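PDB 5HSX: putative alpha-ketoglutarate-dependent taurine dioxygenase from Burkholderia xenovorans, which probably works as an iron-dependent dioxygenase that uses 2-oxoglutarate as co-substrate. Local coordinates for residues Phe169-Arg174 and Gly214-Tyr219; Gly295-Gly300 and Thr304-Ile309. One frame throughout, in Å; residues are numbered along the deposited sequence.

Contact 1 of 2, residues Phe169-Arg174 and Gly214-Tyr219; sequences FVDGLR and GERALY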
# COMPACT_ATOMS: atom_id res chain seq x y z
N PHE B 169 19.52 19.36 6.84
CA PHE B 169 19.99 19.49 5.46
C PHE B 169 18.85 19.90 4.51
O PHE B 169 18.97 20.88 3.78
CB PHE B 169 20.63 18.18 5.02
CG PHE B 169 21.20 18.21 3.62
CD1 PHE B 169 22.00 19.26 3.20
CD2 PHE B 169 20.97 17.15 2.75
CE1 PHE B 169 22.54 19.27 1.92
CE2 PHE B 169 21.50 17.16 1.47
CZ PHE B 169 22.28 18.21 1.05
N VAL B 170 17.76 19.13 4.49
CA VAL B 170 16.70 19.43 3.54
C VAL B 170 15.94 20.71 3.91
O VAL B 170 15.35 21.34 3.03
CB VAL B 170 15.73 18.24 3.37
CG1 VAL B 170 16.51 17.00 2.93
CG2 VAL B 170 14.97 17.96 4.66
N ASP B 171 15.98 21.13 5.18
CA ASP B 171 15.36 22.40 5.55
C ASP B 171 15.82 23.54 4.65
O ASP B 171 15.04 24.45 4.33
CB ASP B 171 15.69 22.77 7.00
CG ASP B 171 14.90 21.99 8.02
OD1 ASP B 171 13.88 21.36 7.67
OD2 ASP B 171 15.31 22.03 9.21
N GLY B 172 17.10 23.53 4.27
CA GLY B 172 17.69 24.60 3.50
C GLY B 172 17.63 24.44 1.99
O GLY B 172 18.14 25.31 1.28
N LEU B 173 17.03 23.37 1.49
CA LEU B 173 17.06 23.06 0.06
C LEU B 173 15.80 23.53 -0.65
O LEU B 173 14.72 23.60 -0.05
CB LEU B 173 17.24 21.56 -0.16
CG LEU B 173 18.55 20.97 0.39
CD1 LEU B 173 18.62 19.48 0.12
CD2 LEU B 173 19.75 21.69 -0.20
N ARG B 174 15.96 23.85 -1.93
CA ARG B 174 14.87 24.23 -2.83
C ARG B 174 14.83 23.26 -4.01
O ARG B 174 15.86 22.68 -4.38
CB ARG B 174 15.05 25.65 -3.35
CG ARG B 174 15.42 26.64 -2.27
CD ARG B 174 14.19 27.16 -1.58
NE ARG B 174 13.47 28.10 -2.44
CZ ARG B 174 12.34 28.71 -2.09
NH1 ARG B 174 11.78 28.46 -0.91
NH2 ARG B 174 11.75 29.55 -2.94
N GLY B 214 1.75 24.64 11.52
CA GLY B 214 3.15 24.89 11.76
C GLY B 214 4.05 23.69 11.57
O GLY B 214 5.27 23.81 11.76
N GLU B 215 3.49 22.54 11.21
CA GLU B 215 4.30 21.35 10.98
C GLU B 215 5.10 21.49 9.69
O GLU B 215 4.76 22.26 8.79
CB GLU B 215 3.42 20.10 10.90
CG GLU B 215 2.63 19.81 12.18
CD GLU B 215 1.47 18.86 11.94
OE1 GLU B 215 0.59 19.18 11.11
OE2 GLU B 215 1.45 17.78 12.56
N ARG B 216 6.18 20.72 9.60
CA ARG B 216 7.01 20.68 8.41
C ARG B 216 6.70 19.43 7.60
O ARG B 216 6.73 18.31 8.14
CB ARG B 216 8.49 20.71 8.79
CG ARG B 216 8.86 22.05 9.39
CD ARG B 216 10.28 22.07 9.88
NE ARG B 216 10.58 23.35 10.51
CZ ARG B 216 11.79 23.72 10.90
NH1 ARG B 216 12.82 22.89 10.72
NH2 ARG B 216 11.98 24.91 11.46
N ALA B 217 6.42 19.61 6.31
CA ALA B 217 6.15 18.52 5.39
C ALA B 217 7.31 18.33 4.44
O ALA B 217 7.86 19.30 3.92
CB ALA B 217 4.87 18.78 4.58
N LEU B 218 7.67 17.06 4.18
CA LEU B 218 8.70 16.74 3.20
C LEU B 218 8.06 16.86 1.82
O LEU B 218 7.39 15.94 1.34
CB LEU B 218 9.27 15.34 3.48
CG LEU B 218 10.47 14.84 2.67
CD1 LEU B 218 11.61 15.84 2.73
CD2 LEU B 218 10.92 13.47 3.20
N TYR B 219 8.24 18.02 1.19
CA TYR B 219 7.39 18.47 0.08
C TYR B 219 8.00 18.03 -1.25
O TYR B 219 8.39 18.84 -2.09
CB TYR B 219 7.24 19.99 0.15
CG TYR B 219 6.04 20.58 -0.57
CD1 TYR B 219 4.75 20.27 -0.18
CD2 TYR B 219 6.22 21.50 -1.60
CE1 TYR B 219 3.65 20.84 -0.82
CE2 TYR B 219 5.13 22.07 -2.25
CZ TYR B 219 3.84 21.73 -1.85
OH TYR B 219 2.75 22.31 -2.47

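Contact 2 of 2, residues Gly295-Gly300 and Thr304-Ile309; sequences GDVPVG and TQSVAI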
# COMPACT_ATOMS: atom_id res chain seq x y z
N GLY B 295 -5.07 27.30 -2.90
CA GLY B 295 -4.08 27.36 -1.84
C GLY B 295 -3.21 28.60 -1.96
O GLY B 295 -3.28 29.37 -2.92
N ASP B 296 -2.38 28.79 -0.94
CA ASP B 296 -1.46 29.92 -0.87
C ASP B 296 -0.07 29.51 -1.37
O ASP B 296 0.18 28.35 -1.70
CB ASP B 296 -1.40 30.47 0.55
CG ASP B 296 -2.59 31.35 0.89
OD1 ASP B 296 -2.99 32.17 0.04
OD2 ASP B 296 -3.14 31.21 2.01
N VAL B 297 0.84 30.48 -1.42
CA VAL B 297 2.21 30.20 -1.85
C VAL B 297 2.95 29.49 -0.71
O VAL B 297 2.92 29.98 0.43
CB VAL B 297 2.92 31.50 -2.24
CG1 VAL B 297 4.38 31.25 -2.59
CG2 VAL B 297 2.19 32.17 -3.41
N PRO B 298 3.60 28.35 -0.96
CA PRO B 298 4.33 27.67 0.11
C PRO B 298 5.48 28.51 0.66
O PRO B 298 6.02 29.39 -0.02
CB PRO B 298 4.87 26.40 -0.57
CG PRO B 298 3.90 26.16 -1.71
CD PRO B 298 3.55 27.54 -2.20
N VAL B 299 5.85 28.21 1.90
CA VAL B 299 6.97 28.85 2.59
C VAL B 299 7.84 27.77 3.21
O VAL B 299 7.31 26.80 3.78
CB VAL B 299 6.48 29.83 3.68
CG1 VAL B 299 7.64 30.55 4.28
CG2 VAL B 299 5.45 30.80 3.10
N GLY B 300 9.16 27.93 3.13
CA GLY B 300 10.08 27.01 3.76
C GLY B 300 10.44 27.43 5.17
O GLY B 300 9.98 28.47 5.68
N THR B 304 11.38 31.72 3.12
CA THR B 304 11.43 32.02 1.69
C THR B 304 10.21 31.41 0.99
O THR B 304 10.00 30.19 1.05
CB THR B 304 12.71 31.49 1.06
OG1 THR B 304 13.84 31.94 1.82
CG2 THR B 304 12.85 32.00 -0.38
N GLN B 305 9.43 32.25 0.32
CA GLN B 305 8.30 31.78 -0.48
C GLN B 305 8.78 31.11 -1.75
O GLN B 305 9.86 31.42 -2.27
CB GLN B 305 7.39 32.93 -0.88
CG GLN B 305 6.51 33.49 0.18
CD GLN B 305 5.65 34.61 -0.36
OE1 GLN B 305 6.16 35.60 -0.88
NE2 GLN B 305 4.34 34.45 -0.26
N SER B 306 7.94 30.22 -2.28
CA SER B 306 8.10 29.66 -3.61
C SER B 306 8.14 30.77 -4.67
O SER B 306 7.63 31.88 -4.47
CB SER B 306 6.96 28.69 -3.92
OG SER B 306 6.86 27.69 -2.92
N VAL B 307 8.78 30.47 -5.80
CA VAL B 307 8.99 31.44 -6.87
C VAL B 307 8.56 30.81 -8.19
O VAL B 307 9.06 29.75 -8.56
CB VAL B 307 10.46 31.89 -6.96
CG1 VAL B 307 10.64 32.90 -8.10
CG2 VAL B 307 10.91 32.49 -5.65
N ALA B 308 7.65 31.48 -8.90
CA ALA B 308 7.31 31.06 -10.25
C ALA B 308 8.46 31.36 -11.20
O ALA B 308 9.02 32.46 -11.19
CB ALA B 308 6.04 31.77 -10.72
N ILE B 309 8.80 30.39 -12.03
CA ILE B 309 9.84 30.54 -13.05
C ILE B 309 9.24 30.63 -14.45
O ILE B 309 9.60 31.51 -15.24
CB ILE B 309 10.87 29.39 -12.96
CG1 ILE B 309 11.51 29.38 -11.57
CG2 ILE B 309 11.92 29.52 -14.06
CD1 ILE B 309 12.36 28.18 -11.33
O HOH W 1 3.13 32.52 1.32

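Contact 1 of 2, residues Phe169-Arg174 and Gly214-Tyr219
Asp-171 and Arg-216 meet through their charged ends, and the distances rise steadily on going back along the aspartate. Its CB lies 4.7 Å from Arg-216 NH1 and only sets direction: with CG anti to the carbonyl carbon (chi1 -77°), the carboxylate swings toward the strand. CG is 3.5 Å from Arg-216 NH1, and OD2 closes to 3.0 Å from the same NH1, making the salt bridge. OD1 turns to another partner, the hydroxyl of Tyr-159, which also bonds Arg-216 NH1 and so ties both charges together. Carboxylate and guanidinium planes stand 86° apart, ruling out a flat two-toothed pairing; a single nitrogen does the work. Arg-216 reaches across with its chain extended from CG to NE. One residue back along the helix, Val-170 CG2 touches Leu-218 CD1 at 4.4 Å, a loose apolar contact to which Leu-243 and Val-247 of helix 233-247 add further side chains. The total buried area, 119 Å², is correspondingly small. Val-207 of strand 200-209 lies against Val-170, Asp-171 and Arg-216. Thus a salt bridge and one apolar touch join the last residues of helix 164-171 to the short strand 216-218 of an antiparallel sheet in this TfdA-type domain.

Contact 2 of 2, residues Gly295-Gly300 and Thr304-Ile309
Pro-298 O is approached by two neighbouring groups of the opposite backbone. Ser-306 N donates to it over 3.1 Å with an N-H...O angle of 159°, tilted 29° from the carbonyl plane, and Gln-305 CA adds a CA-H...O contact to the same Pro-298 O at 3.3 Å. Further along, Gly-300 N donates to Thr-304 O over 3.2 Å, nearly straight but from above the carbonyl plane. These two N-H...O bonds flank Val-299 and Gln-305, which makes them a non-hydrogen-bonded antiparallel pair; their CA atoms, 4.4 Å apart, agree with that assignment. It is a single bridge, closed by the short turn between the segments.

Side chains add contacts around the bridge. Ser-306 OG sits over a face of the Pro-298 ring, with ring CB, CG and CD almost equally close and CB nearest at 3.3 Å. The principal hydrogen-bond partner of Ser-306 OG lies elsewhere, at His-204 ND1 of strand 200-209. Val-297 CG1, anti to the backbone N (chi1 176°), is thereby directed at the Ser-306 backbone and packs 3.7 Å from Ser-306 N. Gln-305 extends beyond CG and lays its amide alongside Val-297, where NE2 donates to a water that in turn donates to Val-297 O over 2.7 Å.

The chemistry therefore implies a junction fixed chiefly by backbone bonds: two direct N-H...O links set the pairing, a water ties the Gln-305 amide to the Val-297 carbonyl, and the serine hydroxyl connects the paired loop to strand 200-209, while an arginine of strand 174-179 also reaches the 304-309 segment.

How the contacts relate
Arg-174 joins the two contacts directly. It belongs to the 169-174 segment of contact 1, yet its guanidinium reaches the 304-309 segment of contact 2: Arg-174 NH2 lies 2.7 Å from Gln-305 O and Arg-174 NH1 3.2 Å from Thr-304 O, both probable hydrogen bonds. The contact centres are 12 Å apart, and each is about 17 Å from the centre of the chain, on the same side of it. Both reach one five-stranded antiparallel sheet, whose strand 200-209 pairs with both 216-218 and 307-310. The sodium site, formed by His-123, Asp-125, His-273 and Asn-323, takes no ligand from either contact, so both belong to the surrounding framework.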